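Local coordinates for protein putative dienelactone hydrolase (Klebsiella pneumoniae subsp. pneumoniae MGH 78578, PDB 3F67) that is a putative dienelactone hydrolase of the alpha/beta-hydrolase clan that probably hydrolyses carboxylic ester bonds, at residues Y77-I80 and P81-F84; Y222-E225 and S226-G230. All blocks are in the same frame, centred on the assembly; numbering follows the deposited sequence. Where two conformers were deposited one is given.

How the contacts relate
Both contacts are N-terminal starts of helices, each opened by a capping side chain. They differ in place and chemistry. Contact 1 begins helix 80-88, a short helix on the surface; contact 2 begins helix 224-238, the last of the chain, and is partly buried. Their centres lie about 26 Å apart and their nearest atoms about 13 Å, so they do not touch. In contact 1 an aspartate carboxylate does the capping, while a tyrosine ring packs against the helix's first turn; in contact 2 an imidazole nitrogen takes the amide only weakly and meets a serine hydroxyl more closely, with a salt bridge along the exposed flank and small residues on the inner one.

Contact 1: Y77-I80 and P81-F84; sequences YHDI and PTLF
Asp79 O accepts from Leu83 N and Ile80 O from Phe84 N, at 2.9 Å in the second pair, two i to i+4 bonds that make the first turn of helix 80-88. Asp79 is the N-cap. Its CG stands between the backbone N and the carbonyl carbon (chi1 69°), which turns the carboxylate back over the start of the helix. OD2 there takes two donors from Thr82. The hydroxyl OG1 gives its hydrogen at 2.8 Å to OD2 through the syn lone pair of that oxygen, and Thr82 N reaches the same Asp79 OD2 at 2.9 Å from above the carboxylate plane, 45° out of it. Two bonds to one oxygen should fix the rotation of the carboxylate, and its negative charge probably suits the positive end of the helix dipole. This is the aspartate N-cap of a classical helix start, with Pro81 in the first turn, where its lack of an amide hydrogen costs no helix bond.

Tyr77, just upstream in the loop, packs its ring along the same turn. Leu83 CA lies over one face, 4.2 Å from the centroid of the Tyr77 ring in a CH-pi contact, while Leu83 CD1 touches Tyr77 CD2 at 3.8 Å. Thr82 CG2 comes to the ring edge near its plane, 3.7 Å from Tyr77 CD1; with OG1 beside the backbone N and CG2 anti to it (chi1 -57°), Thr82 offers hydroxyl to the cap and methyl to the tyrosine. The Tyr77 side chain also touches Glu86 and Leu87 farther along the helix. On another flank, in one of the two Phe84 conformers, Ile80 and Phe84 run side by side, Ile80 CG2 meeting the edge of the phenyl ring. Ile41 touches Ile80 and Leu83, joining the turn to a separate loop.

Contact 2: Y222-E225 and S226-G230; sequences YHEE and SAKDG
Glu224 and Lys228 lie side by side, one turn apart, on the exposed flank of helix 224-238. From CB the Glu224 chain runs extended; its CG and CD run close past Lys228 CE, and OE2 ends 3.1 Å from Lys228 NZ, a salt bridge whose hydrogen bond is weak. The lysine bends at chi3 and chi4 (-141° and -90°), bringing NZ back to the carboxylate.

His223 is the N-cap. Its ND1 meets Ser226 OG at 2.8 Å at the ring edge, either atom able to donate, and Ser226 N reaches ND1 by a weak bond. Backbone bonds begin at once: Ala227 N to His223 O at 2.8 Å, then Lys228 to Glu224 and Asp229 to Glu225. Tyr222 CE1 lies 3.5 Å from Ala227 CB, and Glu224 N sits over the centre of the tyrosine ring.

The turn is anchored to what precedes it: His223 pairs through its backbone with Phe214, Ser226 touches Phe214, and Ala227 packs on Asn215. Asp229 OD2 ties the helix to Tyr207 OH at the end of strand 202-207, one of the two outermost strands of the sheet, and also bridges to Arg233 one turn on.

Contact 1: Y77-I80 and P81-F84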
ATOM      1  N   TYR A  77      14.993  15.499   1.380  1.00 14.24           N
ATOM      2  CA  TYR A  77      14.369  16.230   2.482  1.00 15.03           C
ATOM      3  C   TYR A  77      14.822  15.642   3.797  1.00 15.43           C
ATOM      4  O   TYR A  77      15.040  14.426   3.881  1.00 16.55           O
ATOM      5  CB  TYR A  77      12.839  16.126   2.356  1.00 14.50           C
ATOM      6  CG  TYR A  77      12.395  16.842   1.121  1.00 15.13           C
ATOM      7  CD1 TYR A  77      12.246  18.235   1.119  1.00 17.04           C
ATOM      8  CD2 TYR A  77      12.235  16.154  -0.081  1.00 15.31           C
ATOM      9  CE1 TYR A  77      11.880  18.921  -0.041  1.00 19.07           C
ATOM     10  CE2 TYR A  77      11.895  16.832  -1.254  1.00 16.25           C
ATOM     11  CZ  TYR A  77      11.717  18.202  -1.225  1.00 20.50           C
ATOM     12  OH  TYR A  77      11.364  18.859  -2.376  1.00 23.42           O
ATOM     13  N   HIS A  78      14.946  16.482   4.815  1.00 16.88           N
ATOM     14  CA  HIS A  78      15.400  15.986   6.116  1.00 18.18           C
ATOM     15  C   HIS A  78      14.461  16.371   7.254  1.00 19.92           C
ATOM     16  O   HIS A  78      14.799  16.220   8.430  1.00 20.51           O
ATOM     17  CB  HIS A  78      16.809  16.480   6.415  1.00 17.78           C
ATOM     18  CG  HIS A  78      17.781  16.193   5.321  1.00 17.05           C
ATOM     19  ND1 HIS A  78      18.162  14.916   4.979  1.00 17.53           N
ATOM     20  CD2 HIS A  78      18.466  17.030   4.497  1.00 18.51           C
ATOM     21  CE1 HIS A  78      19.056  14.979   4.001  1.00 17.04           C
ATOM     22  NE2 HIS A  78      19.241  16.243   3.681  1.00 16.05           N
ATOM     23  N   ASP A  79      13.284  16.877   6.900  1.00 19.16           N
ATOM     24  CA  ASP A  79      12.239  17.051   7.891  1.00 19.56           C
ATOM     25  C   ASP A  79      10.902  16.719   7.239  1.00 19.10           C
ATOM     26  O   ASP A  79      10.671  17.020   6.049  1.00 18.60           O
ATOM     27  CB  ASP A  79      12.253  18.455   8.498  1.00 20.28           C
ATOM     28  CG  ASP A  79      11.849  19.515   7.513  1.00 22.80           C
ATOM     29  OD1 ASP A  79      12.724  19.974   6.732  1.00 25.54           O
ATOM     30  OD2 ASP A  79      10.646  19.900   7.531  1.00 24.13           O
ATOM     31  N   ILE A  80      10.039  16.095   8.028  1.00 17.18           N
ATOM     32  CA  ILE A  80       8.768  15.592   7.504  1.00 17.18           C
ATOM     33  C   ILE A  80       7.893  16.737   6.951  1.00 17.22           C
ATOM     34  O   ILE A  80       7.306  16.618   5.877  1.00 17.81           O
ATOM     35  CB  ILE A  80       8.074  14.665   8.524  1.00 17.67           C
ATOM     36  CG1 ILE A  80       8.836  13.309   8.602  1.00 18.64           C
ATOM     37  CG2 ILE A  80       6.632  14.339   8.068  1.00 19.00           C
ATOM     38  CD1 ILE A  80       8.441  12.353   9.714  1.00 21.70           C
ATOM     39  N   PRO A  81       7.784  17.849   7.683  1.00 17.90           N
ATOM     40  CA  PRO A  81       6.911  18.897   7.140  1.00 18.11           C
ATOM     41  C   PRO A  81       7.311  19.407   5.745  1.00 18.04           C
ATOM     42  O   PRO A  81       6.435  19.653   4.908  1.00 18.72           O
ATOM     43  CB  PRO A  81       7.055  20.020   8.180  1.00 18.94           C
ATOM     44  CG  PRO A  81       7.230  19.265   9.456  1.00 19.44           C
ATOM     45  CD  PRO A  81       8.187  18.148   9.070  1.00 18.45           C
ATOM     46  N   THR A  82       8.612  19.596   5.502  1.00 15.55           N
ATOM     47  CA  THR A  82       9.075  20.078   4.203  1.00 16.20           C
ATOM     48  C   THR A  82       8.862  19.002   3.121  1.00 15.52           C
ATOM     49  O   THR A  82       8.499  19.314   1.987  1.00 16.39           O
ATOM     50  CB  THR A  82      10.529  20.513   4.272  1.00 16.61           C
ATOM     51  OG1 THR A  82      10.644  21.527   5.286  1.00 19.19           O
ATOM     52  CG2 THR A  82      10.987  21.201   2.981  1.00 16.30           C
ATOM     53  N   LEU A  83       9.125  17.758   3.479  1.00 14.76           N
ATOM     54  CA  LEU A  83       8.868  16.642   2.576  1.00 15.73           C
ATOM     55  C   LEU A  83       7.392  16.631   2.162  1.00 17.12           C
ATOM     56  O   LEU A  83       7.069  16.504   0.973  1.00 15.73           O
ATOM     57  CB  LEU A  83       9.238  15.304   3.232  1.00 14.45           C
ATOM     58  CG  LEU A  83       8.854  13.980   2.543  1.00 15.43           C
ATOM     59  CD1 LEU A  83       9.422  13.946   1.102  1.00 15.86           C
ATOM     60  CD2 LEU A  83       9.330  12.783   3.388  1.00 15.48           C
ATOM     61  N   PHE A  84       6.506  16.765   3.142  0.50 17.87           N
ATOM     62  CA  PHE A  84       5.065  16.806   2.849  0.50 19.38           C
ATOM     63  C   PHE A  84       4.696  17.959   1.931  0.50 19.88           C
ATOM     64  O   PHE A  84       4.067  17.765   0.881  0.50 20.46           O
ATOM     65  CB  PHE A  84       4.264  16.900   4.148  0.50 19.77           C
ATOM     66  CG  PHE A  84       3.653  15.621   4.539  0.50 22.30           C
ATOM     67  CD1 PHE A  84       3.969  15.009   5.742  0.50 24.84           C
ATOM     68  CD2 PHE A  84       2.785  14.991   3.674  0.50 22.38           C
ATOM     69  CE1 PHE A  84       3.391  13.800   6.077  0.50 24.00           C
ATOM     70  CE2 PHE A  84       2.221  13.784   3.996  0.50 22.21           C
ATOM     71  CZ  PHE A  84       2.517  13.188   5.196  0.50 25.13           C
TER

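Contact 2: Y222-E225 and S226-G230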
ATOM      1  N   TYR A 222       7.737   1.178  16.124  1.00 16.64           N
ATOM      2  CA  TYR A 222       7.513  -0.260  15.978  1.00 16.11           C
ATOM      3  C   TYR A 222       6.837  -0.843  17.225  1.00 15.82           C
ATOM      4  O   TYR A 222       7.289  -0.607  18.364  1.00 15.78           O
ATOM      5  CB  TYR A 222       8.850  -0.936  15.755  1.00 14.99           C
ATOM      6  CG  TYR A 222       8.786  -2.420  15.487  1.00 14.78           C
ATOM      7  CD1 TYR A 222       8.029  -2.929  14.403  1.00 14.75           C
ATOM      8  CD2 TYR A 222       9.520  -3.303  16.267  1.00 16.50           C
ATOM      9  CE1 TYR A 222       7.998  -4.349  14.146  1.00 13.46           C
ATOM     10  CE2 TYR A 222       9.502  -4.698  16.015  1.00 18.27           C
ATOM     11  CZ  TYR A 222       8.740  -5.198  14.964  1.00 15.29           C
ATOM     12  OH  TYR A 222       8.780  -6.550  14.742  1.00 16.42           O
ATOM     13  N   HIS A 223       5.777  -1.622  17.014  1.00 15.82           N
ATOM     14  CA  HIS A 223       5.190  -2.383  18.124  1.00 15.30           C
ATOM     15  C   HIS A 223       5.174  -3.844  17.697  1.00 14.76           C
ATOM     16  O   HIS A 223       4.305  -4.269  16.920  1.00 13.54           O
ATOM     17  CB  HIS A 223       3.775  -1.917  18.473  1.00 14.74           C
ATOM     18  CG  HIS A 223       3.271  -2.501  19.761  1.00 17.95           C
ATOM     19  ND1 HIS A 223       2.386  -3.559  19.812  1.00 18.35           N
ATOM     20  CD2 HIS A 223       3.595  -2.223  21.050  1.00 18.30           C
ATOM     21  CE1 HIS A 223       2.159  -3.882  21.079  1.00 19.59           C
ATOM     22  NE2 HIS A 223       2.895  -3.094  21.847  1.00 19.20           N
ATOM     23  N   GLU A 224       6.122  -4.614  18.214  1.00 14.79           N
ATOM     24  CA  GLU A 224       6.380  -5.959  17.682  1.00 15.09           C
ATOM     25  C   GLU A 224       5.146  -6.875  17.675  1.00 15.06           C
ATOM     26  O   GLU A 224       4.862  -7.539  16.675  1.00 15.42           O
ATOM     27  CB  GLU A 224       7.513  -6.621  18.485  1.00 16.69           C
ATOM     28  CG  GLU A 224       7.947  -7.964  17.890  1.00 17.92           C
ATOM     29  CD  GLU A 224       9.048  -8.642  18.732  1.00 27.72           C
ATOM     30  OE1 GLU A 224       9.176  -8.351  19.932  1.00 30.73           O
ATOM     31  OE2 GLU A 224       9.783  -9.485  18.189  1.00 32.78           O
ATOM     32  N   GLU A 225       4.444  -6.947  18.799  1.00 14.15           N
ATOM     33  CA  GLU A 225       3.300  -7.862  18.902  1.00 15.54           C
ATOM     34  C   GLU A 225       2.207  -7.511  17.874  1.00 15.01           C
ATOM     35  O   GLU A 225       1.659  -8.410  17.190  1.00 14.07           O
ATOM     36  CB  GLU A 225       2.755  -7.856  20.333  1.00 16.84           C
ATOM     37  CG  GLU A 225       1.403  -8.542  20.482  1.00 23.99           C
ATOM     38  CD  GLU A 225       0.761  -8.303  21.844  1.00 32.46           C
ATOM     39  OE1 GLU A 225       0.559  -9.300  22.560  1.00 35.15           O
ATOM     40  OE2 GLU A 225       0.435  -7.130  22.197  1.00 35.84           O
ATOM     41  N   SER A 226       1.916  -6.208  17.728  1.00 14.27           N
ATOM     42  CA  SER A 226       0.946  -5.775  16.724  1.00 13.87           C
ATOM     43  C   SER A 226       1.435  -5.967  15.305  1.00 13.63           C
ATOM     44  O   SER A 226       0.648  -6.355  14.445  1.00 15.20           O
ATOM     45  CB  SER A 226       0.598  -4.290  16.862  1.00 14.29           C
ATOM     46  OG  SER A 226       0.210  -4.026  18.188  1.00 14.33           O
ATOM     47  N   ALA A 227       2.705  -5.653  15.043  1.00 14.05           N
ATOM     48  CA  ALA A 227       3.267  -5.829  13.708  1.00 13.98           C
ATOM     49  C   ALA A 227       3.198  -7.291  13.267  1.00 14.33           C
ATOM     50  O   ALA A 227       2.798  -7.565  12.140  1.00 15.06           O
ATOM     51  CB  ALA A 227       4.690  -5.343  13.668  1.00 14.82           C
ATOM     52  N   LYS A 228       3.550  -8.201  14.157  1.00 14.88           N
ATOM     53  CA  LYS A 228       3.551  -9.621  13.801  1.00 15.65           C
ATOM     54  C   LYS A 228       2.136 -10.146  13.609  1.00 15.20           C
ATOM     55  O   LYS A 228       1.887 -10.898  12.668  1.00 16.20           O
ATOM     56  CB  LYS A 228       4.250 -10.443  14.872  1.00 16.71           C
ATOM     57  CG  LYS A 228       5.758 -10.224  14.870  1.00 20.56           C
ATOM     58  CD  LYS A 228       6.358 -11.370  15.645  1.00 28.88           C
ATOM     59  CE  LYS A 228       7.473 -10.939  16.494  1.00 33.90           C
ATOM     60  NZ  LYS A 228       8.760 -11.029  15.743  1.00 38.44           N
ATOM     61  N   ASP A 229       1.215  -9.732  14.484  1.00 14.98           N
ATOM     62  CA  ASP A 229      -0.191 -10.109  14.295  1.00 14.88           C
ATOM     63  C   ASP A 229      -0.734  -9.553  12.977  1.00 15.05           C
ATOM     64  O   ASP A 229      -1.422 -10.255  12.226  1.00 14.73           O
ATOM     65  CB  ASP A 229      -1.046  -9.639  15.481  1.00 14.46           C
ATOM     66  CG  ASP A 229      -2.480 -10.127  15.379  1.00 18.52           C
ATOM     67  OD1 ASP A 229      -2.713 -11.277  15.785  1.00 20.88           O
ATOM     68  OD2 ASP A 229      -3.363  -9.403  14.863  1.00 17.05           O
ATOM     69  N   GLY A 230      -0.447  -8.280  12.701  1.00 13.72           N
ATOM     70  CA  GLY A 230      -0.927  -7.647  11.441  1.00 14.14           C
ATOM     71  C   GLY A 230      -0.387  -8.348  10.213  1.00 13.84           C
ATOM     72  O   GLY A 230      -1.124  -8.599   9.228  1.00 14.02           O
TER